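Cellulase CEL9M (PDB 1IA6) probably hydrolyses internal beta-1,4-glucosidic linkages in cellulose and related beta-glucans as a family 9 glycoside hydrolase. Local coordinates at residues A1-Y6 against V337-D343; S349-G353 against L384-V390; F81-F85 against A424-F429; S314-L318 against L329-A333; W358-H363 against D401-Y406. All blocks are in the same frame, centred on the assembly; numbering follows the deposited sequence.

Contact 1. Residues A1-Y6 against V337-D343; sequences AGTHDY and VDYILGD. With NI (nickel (II) ion), chain D.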
# COMPACT_ATOMS: atom_id res chain seq x y z
N ALA A 1 -17.87 -6.79 -19.55
CA ALA A 1 -17.41 -6.46 -20.93
C ALA A 1 -16.48 -7.54 -21.47
O ALA A 1 -15.65 -8.08 -20.74
CB ALA A 1 -16.70 -5.11 -20.92
N GLY A 2 -16.62 -7.84 -22.76
CA GLY A 2 -15.79 -8.86 -23.38
C GLY A 2 -14.31 -8.57 -23.23
O GLY A 2 -13.51 -9.49 -23.03
N THR A 3 -13.93 -7.30 -23.33
CA THR A 3 -12.53 -6.91 -23.21
C THR A 3 -12.38 -5.70 -22.29
O THR A 3 -13.27 -4.86 -22.20
CB THR A 3 -11.94 -6.56 -24.59
OG1 THR A 3 -10.54 -6.28 -24.46
CG2 THR A 3 -12.65 -5.34 -25.18
N HIS A 4 -11.25 -5.63 -21.60
CA HIS A 4 -10.97 -4.54 -20.67
C HIS A 4 -9.58 -3.95 -20.91
O HIS A 4 -8.66 -4.66 -21.33
CB HIS A 4 -11.07 -5.04 -19.23
CG HIS A 4 -12.48 -5.32 -18.79
ND1 HIS A 4 -13.35 -4.32 -18.40
CD2 HIS A 4 -13.17 -6.48 -18.71
CE1 HIS A 4 -14.52 -4.85 -18.10
NE2 HIS A 4 -14.44 -6.16 -18.28
N ASP A 5 -9.43 -2.66 -20.65
CA ASP A 5 -8.15 -1.98 -20.84
C ASP A 5 -7.38 -1.95 -19.52
O ASP A 5 -7.39 -0.95 -18.80
CB ASP A 5 -8.38 -0.55 -21.34
CG ASP A 5 -7.09 0.14 -21.74
OD1 ASP A 5 -6.01 -0.47 -21.62
OD2 ASP A 5 -7.16 1.31 -22.18
N TYR A 6 -6.71 -3.06 -19.21
CA TYR A 6 -5.93 -3.16 -17.97
C TYR A 6 -4.69 -2.28 -18.01
O TYR A 6 -4.21 -1.83 -16.98
CB TYR A 6 -5.51 -4.61 -17.73
CG TYR A 6 -6.66 -5.59 -17.63
CD1 TYR A 6 -7.60 -5.49 -16.61
CD2 TYR A 6 -6.81 -6.61 -18.57
CE1 TYR A 6 -8.67 -6.38 -16.53
CE2 TYR A 6 -7.87 -7.51 -18.49
CZ TYR A 6 -8.80 -7.39 -17.48
OH TYR A 6 -9.85 -8.26 -17.42
N VAL A 337 -11.31 -7.83 -10.41
CA VAL A 337 -10.70 -6.73 -11.15
C VAL A 337 -11.71 -6.11 -12.12
O VAL A 337 -11.86 -4.89 -12.18
CB VAL A 337 -9.48 -7.19 -11.96
CG1 VAL A 337 -8.96 -6.05 -12.81
CG2 VAL A 337 -8.39 -7.68 -11.02
N ASP A 338 -12.39 -6.96 -12.89
CA ASP A 338 -13.36 -6.46 -13.85
C ASP A 338 -14.50 -5.71 -13.18
O ASP A 338 -15.04 -4.76 -13.75
CB ASP A 338 -13.92 -7.61 -14.70
CG ASP A 338 -12.87 -8.21 -15.63
OD1 ASP A 338 -11.79 -7.59 -15.78
OD2 ASP A 338 -13.11 -9.29 -16.20
N TYR A 339 -14.86 -6.12 -11.97
CA TYR A 339 -15.92 -5.45 -11.22
C TYR A 339 -15.47 -4.02 -10.92
O TYR A 339 -16.22 -3.06 -11.10
CB TYR A 339 -16.21 -6.21 -9.92
CG TYR A 339 -17.33 -5.63 -9.09
CD1 TYR A 339 -17.14 -4.47 -8.33
CD2 TYR A 339 -18.58 -6.24 -9.05
CE1 TYR A 339 -18.17 -3.93 -7.56
CE2 TYR A 339 -19.62 -5.71 -8.28
CZ TYR A 339 -19.41 -4.56 -7.54
OH TYR A 339 -20.42 -4.03 -6.77
N ILE A 340 -14.23 -3.89 -10.46
CA ILE A 340 -13.65 -2.59 -10.14
C ILE A 340 -13.60 -1.67 -11.36
O ILE A 340 -13.86 -0.47 -11.26
CB ILE A 340 -12.22 -2.76 -9.56
CG1 ILE A 340 -12.31 -3.40 -8.17
CG2 ILE A 340 -11.48 -1.42 -9.51
CD1 ILE A 340 -10.98 -3.83 -7.60
N LEU A 341 -13.29 -2.24 -12.52
CA LEU A 341 -13.18 -1.48 -13.76
C LEU A 341 -14.52 -1.06 -14.38
O LEU A 341 -14.53 -0.23 -15.30
CB LEU A 341 -12.36 -2.26 -14.79
CG LEU A 341 -10.91 -2.53 -14.38
CD1 LEU A 341 -10.22 -3.38 -15.45
CD2 LEU A 341 -10.17 -1.22 -14.19
N GLY A 342 -15.63 -1.62 -13.91
CA GLY A 342 -16.91 -1.22 -14.47
C GLY A 342 -17.97 -2.29 -14.64
O GLY A 342 -19.12 -1.97 -14.90
N ASP A 343 -17.59 -3.55 -14.49
CA ASP A 343 -18.53 -4.66 -14.63
C ASP A 343 -19.30 -4.85 -13.33
O ASP A 343 -19.08 -5.83 -12.62
CB ASP A 343 -17.79 -5.95 -14.96
CG ASP A 343 -17.45 -6.08 -16.42
OD1 ASP A 343 -17.46 -5.05 -17.14
OD2 ASP A 343 -17.16 -7.21 -16.85
NI NI D . -16.09 -7.45 -18.50
O HOH W 1 -15.45 -9.40 -18.07
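Ala-1 and Asp-343 bring the irregular N-terminal residues 1-6 against the C-terminal end of helix 327-341, their CA atoms 6.6 Å apart. That helix ends in a Schellman motif at Gly-342, whose positive phi turns the chain so that the Asp-343 side chain faces the N-terminus. A nickel ion joins the segments, bound by Ala-1 N and O, Asp-343 OD2, a water and His-4. With CG anti to the carbonyl carbon (chi1 -72°), His-4 brings NE2 to 2.1 Å from the metal. The same water donates to Asp-338 OD2, a second-shell atom that also forms a salt bridge with Lys-334 of the same helix. OD1 accepts a 2.6 Å hydrogen bond from Tyr-6 OH on the syn lone pair, the carboxylate nearly coplanar with the phenol ring. The Asp-338 carboxylate also stacks on the His-4 imidazole, their planes 25° apart. Leu-341 CD1 packs 3.5 Å from Tyr-6 CE1. Helix 413-429 flanks the contact, Ala-426 and Ile-427 touching Tyr-6, and Val-422 and Leu-423 touching Val-337.

Contact 2. Residues S349-G353 against L384-V390; sequences SYIIG and LLTGALV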
# COMPACT_ATOMS: atom_id res chain seq x y z
N SER A 349 -17.05 2.94 -12.95
CA SER A 349 -15.68 2.54 -12.71
C SER A 349 -15.37 3.01 -11.30
O SER A 349 -15.69 4.14 -10.94
CB SER A 349 -14.73 3.23 -13.68
OG SER A 349 -13.41 3.26 -13.15
N TYR A 350 -14.74 2.15 -10.50
CA TYR A 350 -14.40 2.54 -9.14
C TYR A 350 -13.01 3.16 -9.05
O TYR A 350 -12.51 3.47 -7.97
CB TYR A 350 -14.54 1.34 -8.20
CG TYR A 350 -15.99 1.08 -7.87
CD1 TYR A 350 -16.72 2.00 -7.13
CD2 TYR A 350 -16.65 -0.05 -8.36
CE1 TYR A 350 -18.08 1.81 -6.87
CE2 TYR A 350 -18.02 -0.25 -8.11
CZ TYR A 350 -18.72 0.68 -7.37
OH TYR A 350 -20.06 0.51 -7.11
N ILE A 351 -12.41 3.37 -10.22
CA ILE A 351 -11.11 4.03 -10.31
C ILE A 351 -11.43 5.40 -10.90
O ILE A 351 -11.90 5.51 -12.04
CB ILE A 351 -10.14 3.29 -11.26
CG1 ILE A 351 -9.79 1.91 -10.69
CG2 ILE A 351 -8.87 4.11 -11.43
CD1 ILE A 351 -8.88 1.10 -11.60
N ILE A 352 -11.19 6.45 -10.13
CA ILE A 352 -11.48 7.80 -10.61
C ILE A 352 -10.66 8.15 -11.86
O ILE A 352 -9.48 7.83 -11.94
CB ILE A 352 -11.19 8.84 -9.50
CG1 ILE A 352 -12.17 8.63 -8.34
CG2 ILE A 352 -11.33 10.26 -10.06
CD1 ILE A 352 -11.90 9.52 -7.14
N GLY A 353 -11.31 8.77 -12.83
CA GLY A 353 -10.63 9.16 -14.05
C GLY A 353 -10.48 8.07 -15.09
O GLY A 353 -9.89 8.28 -16.15
N LEU A 384 -9.40 16.45 -10.94
CA LEU A 384 -9.59 15.03 -11.21
C LEU A 384 -8.48 14.21 -10.55
O LEU A 384 -7.30 14.34 -10.90
CB LEU A 384 -9.59 14.78 -12.73
CG LEU A 384 -9.84 13.33 -13.17
CD1 LEU A 384 -11.24 12.90 -12.76
CD2 LEU A 384 -9.67 13.22 -14.68
N LEU A 385 -8.87 13.36 -9.61
CA LEU A 385 -7.92 12.51 -8.88
C LEU A 385 -7.70 11.20 -9.64
O LEU A 385 -8.10 10.13 -9.19
CB LEU A 385 -8.46 12.24 -7.47
CG LEU A 385 -7.58 11.50 -6.45
CD1 LEU A 385 -6.29 12.27 -6.22
CD2 LEU A 385 -8.34 11.35 -5.14
N THR A 386 -7.05 11.30 -10.79
CA THR A 386 -6.79 10.16 -11.65
C THR A 386 -6.16 8.95 -10.97
O THR A 386 -5.15 9.08 -10.27
CB THR A 386 -5.89 10.58 -12.82
OG1 THR A 386 -6.50 11.67 -13.52
CG2 THR A 386 -5.67 9.41 -13.79
N GLY A 387 -6.76 7.78 -11.17
CA GLY A 387 -6.23 6.54 -10.62
C GLY A 387 -6.61 6.12 -9.21
O GLY A 387 -6.27 5.02 -8.79
N ALA A 388 -7.33 6.96 -8.48
CA ALA A 388 -7.71 6.62 -7.12
C ALA A 388 -8.79 5.56 -7.02
O ALA A 388 -9.82 5.64 -7.69
CB ALA A 388 -8.16 7.88 -6.36
N LEU A 389 -8.55 4.55 -6.19
CA LEU A 389 -9.53 3.50 -5.95
C LEU A 389 -10.36 3.98 -4.76
O LEU A 389 -9.81 4.25 -3.68
CB LEU A 389 -8.84 2.18 -5.60
CG LEU A 389 -9.75 1.00 -5.26
CD1 LEU A 389 -10.51 0.54 -6.50
CD2 LEU A 389 -8.92 -0.15 -4.72
N VAL A 390 -11.67 4.11 -4.93
CA VAL A 390 -12.50 4.57 -3.82
C VAL A 390 -12.90 3.42 -2.90
O VAL A 390 -12.69 2.25 -3.22
CB VAL A 390 -13.78 5.28 -4.33
CG1 VAL A 390 -13.40 6.52 -5.12
CG2 VAL A 390 -14.60 4.33 -5.19
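Ile-351 and Leu-389 form a single antiparallel bridge, a non-hydrogen-bonded pair, between two loops of the family 9 catalytic module, flanked by bonds from Val-390 N to Tyr-350 O and from Ile-352 N to Ala-388 O. Ile-352 points its side chain at the other loop and has the most surface buried there. Its two branches divide the work: CD1 meets Val-390 CG1 at 3.9 Å, the side chains crossing at about a right angle, while CG2 rests 3.8 Å from Leu-384 CD1 and close to the carbonyl O of Leu-385. Val-390 serves two partners, because its chi1 of -62° turns CG1 to Ile-352 and puts CG2 at the ring edge of Tyr-350, 3.7 Å from CD1. The Tyr-350 ring in turn meets Phe-399 edge-to-face. A type II turn from Leu-385 to Ala-388 bends the second loop back, with Gly-387 at its positive-phi position, and Gly-387 N donates to Ile-352 O at 2.8 Å. Helices 327-341 and 413-429 touch Ile-351 and Leu-389, and the Asn-416 side chain bonds to the backbone of both Gly-387 and Leu-389. The Val-390 side chain lies about 7 Å from those of Asp-401 and Glu-410, so the bridge probably borders the predicted active site. On the turn itself, Ile-351 CG2 packs against Gly-387 CA at 3.7 Å.

Contact 3. Residues F81-F85 against A424-F429; sequences FKESF and AGAIKF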
# COMPACT_ATOMS: atom_id res chain seq x y z
N PHE A 81 5.89 -8.88 -11.22
CA PHE A 81 5.32 -8.67 -12.55
C PHE A 81 6.04 -7.58 -13.36
O PHE A 81 5.39 -6.80 -14.06
CB PHE A 81 3.84 -8.30 -12.43
CG PHE A 81 3.03 -9.31 -11.65
CD1 PHE A 81 2.88 -10.61 -12.13
CD2 PHE A 81 2.42 -8.96 -10.45
CE1 PHE A 81 2.13 -11.55 -11.41
CE2 PHE A 81 1.68 -9.89 -9.72
CZ PHE A 81 1.53 -11.19 -10.21
N LYS A 82 7.36 -7.55 -13.27
CA LYS A 82 8.15 -6.55 -13.98
C LYS A 82 7.81 -6.42 -15.46
O LYS A 82 7.76 -5.31 -15.99
CB LYS A 82 9.64 -6.87 -13.83
CG LYS A 82 10.55 -5.90 -14.57
CD LYS A 82 12.01 -6.27 -14.38
CE LYS A 82 12.90 -5.48 -15.32
NZ LYS A 82 12.69 -4.02 -15.16
N GLU A 83 7.57 -7.55 -16.12
CA GLU A 83 7.25 -7.56 -17.55
C GLU A 83 6.03 -6.70 -17.86
O GLU A 83 5.99 -6.03 -18.89
CB GLU A 83 6.98 -8.99 -18.04
CG GLU A 83 8.20 -9.90 -18.03
CD GLU A 83 8.81 -10.06 -16.65
OE1 GLU A 83 8.07 -10.40 -15.70
OE2 GLU A 83 10.04 -9.85 -16.53
N SER A 84 5.05 -6.72 -16.97
CA SER A 84 3.83 -5.94 -17.17
C SER A 84 4.11 -4.45 -17.19
O SER A 84 3.50 -3.71 -17.95
CB SER A 84 2.81 -6.25 -16.07
OG SER A 84 2.44 -7.62 -16.10
N PHE A 85 5.03 -4.00 -16.34
CA PHE A 85 5.38 -2.59 -16.29
C PHE A 85 6.23 -2.20 -17.51
O PHE A 85 6.01 -1.15 -18.11
CB PHE A 85 6.15 -2.26 -15.00
CG PHE A 85 5.34 -2.45 -13.74
CD1 PHE A 85 5.19 -3.71 -13.17
CD2 PHE A 85 4.74 -1.35 -13.12
CE1 PHE A 85 4.44 -3.88 -12.00
CE2 PHE A 85 3.99 -1.51 -11.96
CZ PHE A 85 3.84 -2.78 -11.39
N ALA A 424 -1.18 -5.28 -12.49
CA ALA A 424 0.05 -5.75 -13.13
C ALA A 424 -0.08 -7.24 -13.40
O ALA A 424 0.33 -7.74 -14.45
CB ALA A 424 1.26 -5.47 -12.23
N GLY A 425 -0.68 -7.95 -12.45
CA GLY A 425 -0.88 -9.38 -12.61
C GLY A 425 -1.91 -9.69 -13.68
O GLY A 425 -1.78 -10.67 -14.42
N ALA A 426 -2.95 -8.86 -13.77
CA ALA A 426 -4.00 -9.06 -14.77
C ALA A 426 -3.41 -8.97 -16.17
O ALA A 426 -3.77 -9.75 -17.05
CB ALA A 426 -5.09 -8.01 -14.59
N ILE A 427 -2.51 -8.02 -16.37
CA ILE A 427 -1.89 -7.84 -17.67
C ILE A 427 -1.12 -9.09 -18.08
O ILE A 427 -1.11 -9.47 -19.25
CB ILE A 427 -0.94 -6.61 -17.65
CG1 ILE A 427 -1.79 -5.34 -17.56
CG2 ILE A 427 -0.07 -6.59 -18.90
CD1 ILE A 427 -0.99 -4.07 -17.37
N LYS A 428 -0.49 -9.74 -17.11
CA LYS A 428 0.29 -10.95 -17.37
C LYS A 428 -0.57 -12.16 -17.74
O LYS A 428 -0.28 -12.87 -18.69
CB LYS A 428 1.15 -11.29 -16.15
CG LYS A 428 1.89 -12.62 -16.27
CD LYS A 428 2.67 -12.93 -15.00
CE LYS A 428 3.31 -14.31 -15.08
NZ LYS A 428 4.23 -14.44 -16.25
N PHE A 429 -1.64 -12.38 -16.98
CA PHE A 429 -2.51 -13.53 -17.20
C PHE A 429 -3.66 -13.36 -18.18
O PHE A 429 -4.03 -14.32 -18.86
CB PHE A 429 -3.06 -14.00 -15.86
CG PHE A 429 -2.03 -14.60 -14.95
CD1 PHE A 429 -1.51 -15.86 -15.22
CD2 PHE A 429 -1.59 -13.91 -13.83
CE1 PHE A 429 -0.56 -16.43 -14.38
CE2 PHE A 429 -0.64 -14.47 -12.99
CZ PHE A 429 -0.12 -15.73 -13.26
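Phe-81 lays its ring flat on the backbone of Gly-425: the glycine CA stands 3.7 Å from the ring centroid and only 4° off the normal, a CH-pi contact over the centre of the face. With no side chain on Gly-425, the ring can come this close to helix 413-429. Lys-428 CD comes 3.7 Å from Phe-81 CD1, the two side chains crossing at about a right angle. The aliphatic part of this lysine thus borders the Phe-81 ring at its edge, and its CD also sits over one face of Phe-429. One turn along, Ser-84 OG, anti to the carbonyl carbon (chi1 -62°), is turned to Ala-424 O and donates to it at 2.7 Å, tilted 26° from the carbonyl plane. Ala-424 CB meets Phe-85 CE1 at 3.6 Å and Phe-81 CB at 3.8 Å. Phe-81 is the N-cap residue of helix 82-87 and follows directly on helix 64-80. The contact joins helices 82-87 and 413-429 within the alpha-helical barrel of the family 9 module. Around this pair of helices, Val-319 and Lys-322 of helix 306-323 touch Phe-81, Ile-14 of helix 6-15 and Met-94 of helix 91-107 reach Phe-85, and Leu-10 of helix 6-15 touches Ile-427.

Contact 4. Residues S314-L318 against L329-A333; sequences SMVML and LLDLA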
# COMPACT_ATOMS: atom_id res chain seq x y z
N SER A 314 -6.88 -10.62 -4.44
CA SER A 314 -6.70 -11.00 -5.84
C SER A 314 -5.23 -10.92 -6.24
O SER A 314 -4.74 -11.76 -7.00
CB SER A 314 -7.55 -10.11 -6.75
OG SER A 314 -8.93 -10.30 -6.47
N MET A 315 -4.52 -9.92 -5.73
CA MET A 315 -3.10 -9.79 -6.06
C MET A 315 -2.31 -10.99 -5.54
O MET A 315 -1.48 -11.55 -6.26
CB MET A 315 -2.52 -8.50 -5.46
CG MET A 315 -1.05 -8.32 -5.78
SD MET A 315 -0.24 -7.05 -4.81
CE MET A 315 1.47 -7.52 -5.04
N VAL A 316 -2.57 -11.39 -4.30
CA VAL A 316 -1.88 -12.53 -3.71
C VAL A 316 -2.15 -13.79 -4.52
O VAL A 316 -1.24 -14.58 -4.78
CB VAL A 316 -2.32 -12.75 -2.24
CG1 VAL A 316 -1.59 -13.96 -1.65
CG2 VAL A 316 -2.02 -11.50 -1.42
N MET A 317 -3.40 -13.99 -4.92
CA MET A 317 -3.76 -15.16 -5.71
C MET A 317 -3.02 -15.17 -7.05
O MET A 317 -2.61 -16.23 -7.52
CB MET A 317 -5.27 -15.20 -5.96
CG MET A 317 -6.09 -15.41 -4.71
SD MET A 317 -7.85 -15.47 -5.09
CE MET A 317 -8.47 -16.32 -3.62
N LEU A 318 -2.85 -14.01 -7.66
CA LEU A 318 -2.16 -13.95 -8.95
C LEU A 318 -0.66 -14.21 -8.81
O LEU A 318 -0.03 -14.76 -9.72
CB LEU A 318 -2.40 -12.61 -9.65
CG LEU A 318 -3.84 -12.39 -10.12
CD1 LEU A 318 -3.90 -11.12 -10.96
CD2 LEU A 318 -4.32 -13.58 -10.93
N LEU A 329 -8.67 -19.76 -9.29
CA LEU A 329 -8.11 -18.55 -8.70
C LEU A 329 -8.04 -17.43 -9.74
O LEU A 329 -8.33 -16.27 -9.43
CB LEU A 329 -6.71 -18.82 -8.14
CG LEU A 329 -6.65 -19.81 -6.97
CD1 LEU A 329 -5.20 -20.06 -6.57
CD2 LEU A 329 -7.44 -19.25 -5.79
N LEU A 330 -7.67 -17.78 -10.96
CA LEU A 330 -7.59 -16.80 -12.04
C LEU A 330 -8.97 -16.24 -12.35
O LEU A 330 -9.11 -15.04 -12.61
CB LEU A 330 -6.98 -17.43 -13.29
CG LEU A 330 -5.48 -17.75 -13.21
CD1 LEU A 330 -5.05 -18.54 -14.43
CD2 LEU A 330 -4.70 -16.45 -13.09
N ASP A 331 -9.99 -17.09 -12.33
CA ASP A 331 -11.34 -16.63 -12.62
C ASP A 331 -11.85 -15.72 -11.52
O ASP A 331 -12.50 -14.71 -11.79
CB ASP A 331 -12.30 -17.82 -12.78
CG ASP A 331 -11.98 -18.67 -14.00
OD1 ASP A 331 -11.54 -18.11 -15.02
OD2 ASP A 331 -12.17 -19.90 -13.92
N LEU A 332 -11.56 -16.07 -10.27
CA LEU A 332 -12.02 -15.27 -9.14
C LEU A 332 -11.34 -13.90 -9.20
O LEU A 332 -12.01 -12.87 -9.11
CB LEU A 332 -11.68 -15.96 -7.81
CG LEU A 332 -12.30 -15.40 -6.52
CD1 LEU A 332 -12.11 -16.40 -5.40
CD2 LEU A 332 -11.65 -14.07 -6.16
N ALA A 333 -10.02 -13.91 -9.36
CA ALA A 333 -9.25 -12.67 -9.42
C ALA A 333 -9.72 -11.77 -10.56
O ALA A 333 -9.87 -10.56 -10.39
CB ALA A 333 -7.76 -12.99 -9.59
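Met-317 reaches Leu-329 and Leu-332 because its CG lies anti to the carbonyl carbon (chi1 -66°) and the chain is extended beyond it, sending the thioether straight across to the opposing helix. Its terminal CE rests 3.8 Å from Leu-329 CD2 and 4.1 Å from Leu-332 CD1, crossing both side chains at about a right angle. Leu-332, with CG anti to the backbone N (chi1 -169°), brings both methyls to the thioether, CD1 to Met-317 CE and CD2 to SD, although its CB starts along the flank of the helix. Leu-318 works through one branch. Its CD2 touches both Leu-330 CD2, at 3.6 Å, and Ala-333 CB, at 3.7 Å. At Ser-314 and Ala-333 the small side chains let the backbones close to a CA separation of 4.7 Å, whereas Met-317 and Leu-329 are 6.3 Å apart by the same measure. Ser-314 OG bonds to Ala-310 O of its own helix, and no hydrogen bond crosses between the segments. The two segments run antiparallel at 151°, their axes 9.3 Å apart at closest, as neighbours in a helical hairpin made by helices 306-323 and 327-341. Phe-284 of helix 274-289 covers Met-317 and Leu-329, while Val-422 and Phe-429 of helix 413-429 cover Leu-318.

Contact 5. Residues W358-H363 against D401-Y406; sequences WCIHPH and DDANQY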
# COMPACT_ATOMS: atom_id res chain seq x y z
N TRP A 358 -17.45 7.84 -13.03
CA TRP A 358 -16.68 7.67 -11.80
C TRP A 358 -17.07 8.63 -10.68
O TRP A 358 -17.80 9.60 -10.90
CB TRP A 358 -15.18 7.81 -12.11
CG TRP A 358 -14.79 9.12 -12.72
CD1 TRP A 358 -14.75 10.33 -12.09
CD2 TRP A 358 -14.36 9.36 -14.07
NE1 TRP A 358 -14.32 11.31 -12.96
CE2 TRP A 358 -14.07 10.73 -14.18
CE3 TRP A 358 -14.19 8.53 -15.19
CZ2 TRP A 358 -13.62 11.31 -15.37
CZ3 TRP A 358 -13.74 9.11 -16.37
CH2 TRP A 358 -13.46 10.48 -16.45
N CYS A 359 -16.59 8.34 -9.48
CA CYS A 359 -16.87 9.13 -8.28
C CYS A 359 -16.45 10.59 -8.44
O CYS A 359 -15.32 10.87 -8.86
CB CYS A 359 -16.15 8.50 -7.09
SG CYS A 359 -16.29 9.39 -5.52
N ILE A 360 -17.34 11.52 -8.11
CA ILE A 360 -17.02 12.94 -8.23
C ILE A 360 -16.82 13.62 -6.88
O ILE A 360 -16.49 14.81 -6.82
CB ILE A 360 -18.12 13.71 -9.00
CG1 ILE A 360 -19.45 13.63 -8.25
CG2 ILE A 360 -18.27 13.15 -10.41
CD1 ILE A 360 -20.57 14.45 -8.87
N HIS A 361 -17.02 12.87 -5.80
CA HIS A 361 -16.87 13.39 -4.44
C HIS A 361 -15.81 12.64 -3.62
O HIS A 361 -16.09 12.21 -2.50
CB HIS A 361 -18.21 13.31 -3.70
CG HIS A 361 -19.24 14.28 -4.18
ND1 HIS A 361 -19.27 15.60 -3.77
CD2 HIS A 361 -20.28 14.12 -5.04
CE1 HIS A 361 -20.29 16.21 -4.36
NE2 HIS A 361 -20.91 15.34 -5.13
N PRO A 362 -14.60 12.47 -4.15
CA PRO A 362 -13.59 11.75 -3.36
C PRO A 362 -13.25 12.50 -2.07
O PRO A 362 -13.19 13.72 -2.05
CB PRO A 362 -12.40 11.67 -4.31
CG PRO A 362 -12.52 12.96 -5.10
CD PRO A 362 -14.01 13.00 -5.40
N HIS A 363 -13.04 11.75 -0.98
CA HIS A 363 -12.68 12.36 0.29
C HIS A 363 -11.18 12.64 0.23
O HIS A 363 -10.37 11.89 0.78
CB HIS A 363 -13.00 11.40 1.44
CG HIS A 363 -12.80 12.00 2.80
ND1 HIS A 363 -13.42 13.17 3.19
CD2 HIS A 363 -12.05 11.60 3.85
CE1 HIS A 363 -13.05 13.46 4.43
NE2 HIS A 363 -12.22 12.52 4.85
N ASP A 401 -22.48 8.39 -4.07
CA ASP A 401 -21.49 9.38 -4.45
C ASP A 401 -21.87 10.76 -3.93
O ASP A 401 -22.47 11.56 -4.65
CB ASP A 401 -21.35 9.41 -5.97
CG ASP A 401 -20.19 10.27 -6.44
OD1 ASP A 401 -19.42 10.75 -5.59
OD2 ASP A 401 -20.05 10.45 -7.67
N ASP A 402 -21.52 11.04 -2.68
CA ASP A 402 -21.82 12.34 -2.09
C ASP A 402 -20.80 12.75 -1.02
O ASP A 402 -20.00 11.94 -0.55
CB ASP A 402 -23.24 12.36 -1.50
CG ASP A 402 -23.42 11.37 -0.38
OD1 ASP A 402 -24.53 11.34 0.20
OD2 ASP A 402 -22.47 10.62 -0.08
N ALA A 403 -20.87 14.02 -0.65
CA ALA A 403 -19.97 14.65 0.31
C ALA A 403 -19.58 13.95 1.61
O ALA A 403 -18.40 13.72 1.86
CB ALA A 403 -20.50 16.05 0.64
N ASN A 404 -20.56 13.61 2.45
CA ASN A 404 -20.25 13.01 3.75
C ASN A 404 -20.12 11.49 3.88
O ASN A 404 -19.71 11.00 4.93
CB ASN A 404 -21.28 13.49 4.78
CG ASN A 404 -20.73 13.50 6.19
OD1 ASN A 404 -21.40 13.06 7.13
ND2 ASN A 404 -19.52 14.01 6.35
N GLN A 405 -20.44 10.73 2.83
CA GLN A 405 -20.34 9.27 2.92
C GLN A 405 -18.91 8.79 2.69
O GLN A 405 -18.57 8.29 1.61
CB GLN A 405 -21.29 8.62 1.90
CG GLN A 405 -22.77 8.88 2.17
CD GLN A 405 -23.27 8.17 3.42
OE1 GLN A 405 -22.74 8.37 4.51
NE2 GLN A 405 -24.31 7.35 3.25
N TYR A 406 -18.07 8.92 3.71
CA TYR A 406 -16.67 8.53 3.64
C TYR A 406 -16.43 7.05 3.37
O TYR A 406 -15.46 6.68 2.70
CB TYR A 406 -15.94 8.94 4.93
CG TYR A 406 -16.19 10.37 5.34
CD1 TYR A 406 -16.10 11.41 4.41
CD2 TYR A 406 -16.53 10.69 6.65
CE1 TYR A 406 -16.34 12.73 4.79
CE2 TYR A 406 -16.77 12.00 7.04
CZ TYR A 406 -16.68 13.02 6.10
OH TYR A 406 -16.92 14.33 6.48
O HOH W 2 -20.67 8.84 -9.88
O HOH W 3 -16.62 12.51 0.14
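Asp-401, a predicted active-site residue, has the most surface buried here, and its carboxylate is held by backbone N-H groups of the loop 358-363. OD2 accepts from Ile-360 N at 2.9 Å on its syn lone pair, a nearly straight bond of 162°, and OD1 takes a weak one from His-361 N at 3.2 Å. Placing CG anti to the backbone N (chi1 -172°) carries the carboxylate over to this loop. A water 2.8 Å from Asp-401 OD2 also lies near Trp-358 O. His-361 comes next in buried surface. Asp-401 OD1 lies in plane at the edge of its imidazole, and the chain following Asp-401 passes over one face, with Asp-402 CA in CH-pi contact 4.1 Å from the centroid and Ala-403 N offset toward the rim. A second water bridges the loops, 2.7 Å from His-361 O and 2.8 Å from Ala-403 O. Further along, the His-363 and Tyr-406 rings meet obliquely, with centroids 4.3 Å apart and planes at 43°. Trp-129 also meets the His-363 ring, whose side chain lies about 4 Å from that of Glu-410, the other predicted active-site residue. Held firmly at OD2 and only weakly at OD1, with OD1 at the His-361 ring edge, the Asp-401 side chain should be fixed in its rotation, consistent with a precisely set carboxylate at the predicted active site.

How the contacts relate
Contacts 2, 3 and 4 are buried, contact 5 lies at the surface and contact 1 is partly buried. Contacts 1 and 4 share helix 327-341; contact 3 draws on helix 413-429, which also borders contacts 1, 2 and 4. Chemistry follows place: contact 4 has no hydrogen bond between its helices and is almost wholly aliphatic, contact 3 adds one hydroxyl bond to aromatic packing, contact 2 pairs loop backbones, and the outer contacts 1 and 5 rely on carboxylates, histidines and water, with nickel in the first. Tyr-350 N bonds to Ile-340 O between contacts 1 and 2, Trp-358 packs contact 5 on Gly-353 and Leu-384 of contact 2, and Phe-429 joins contact 3 to contact 4.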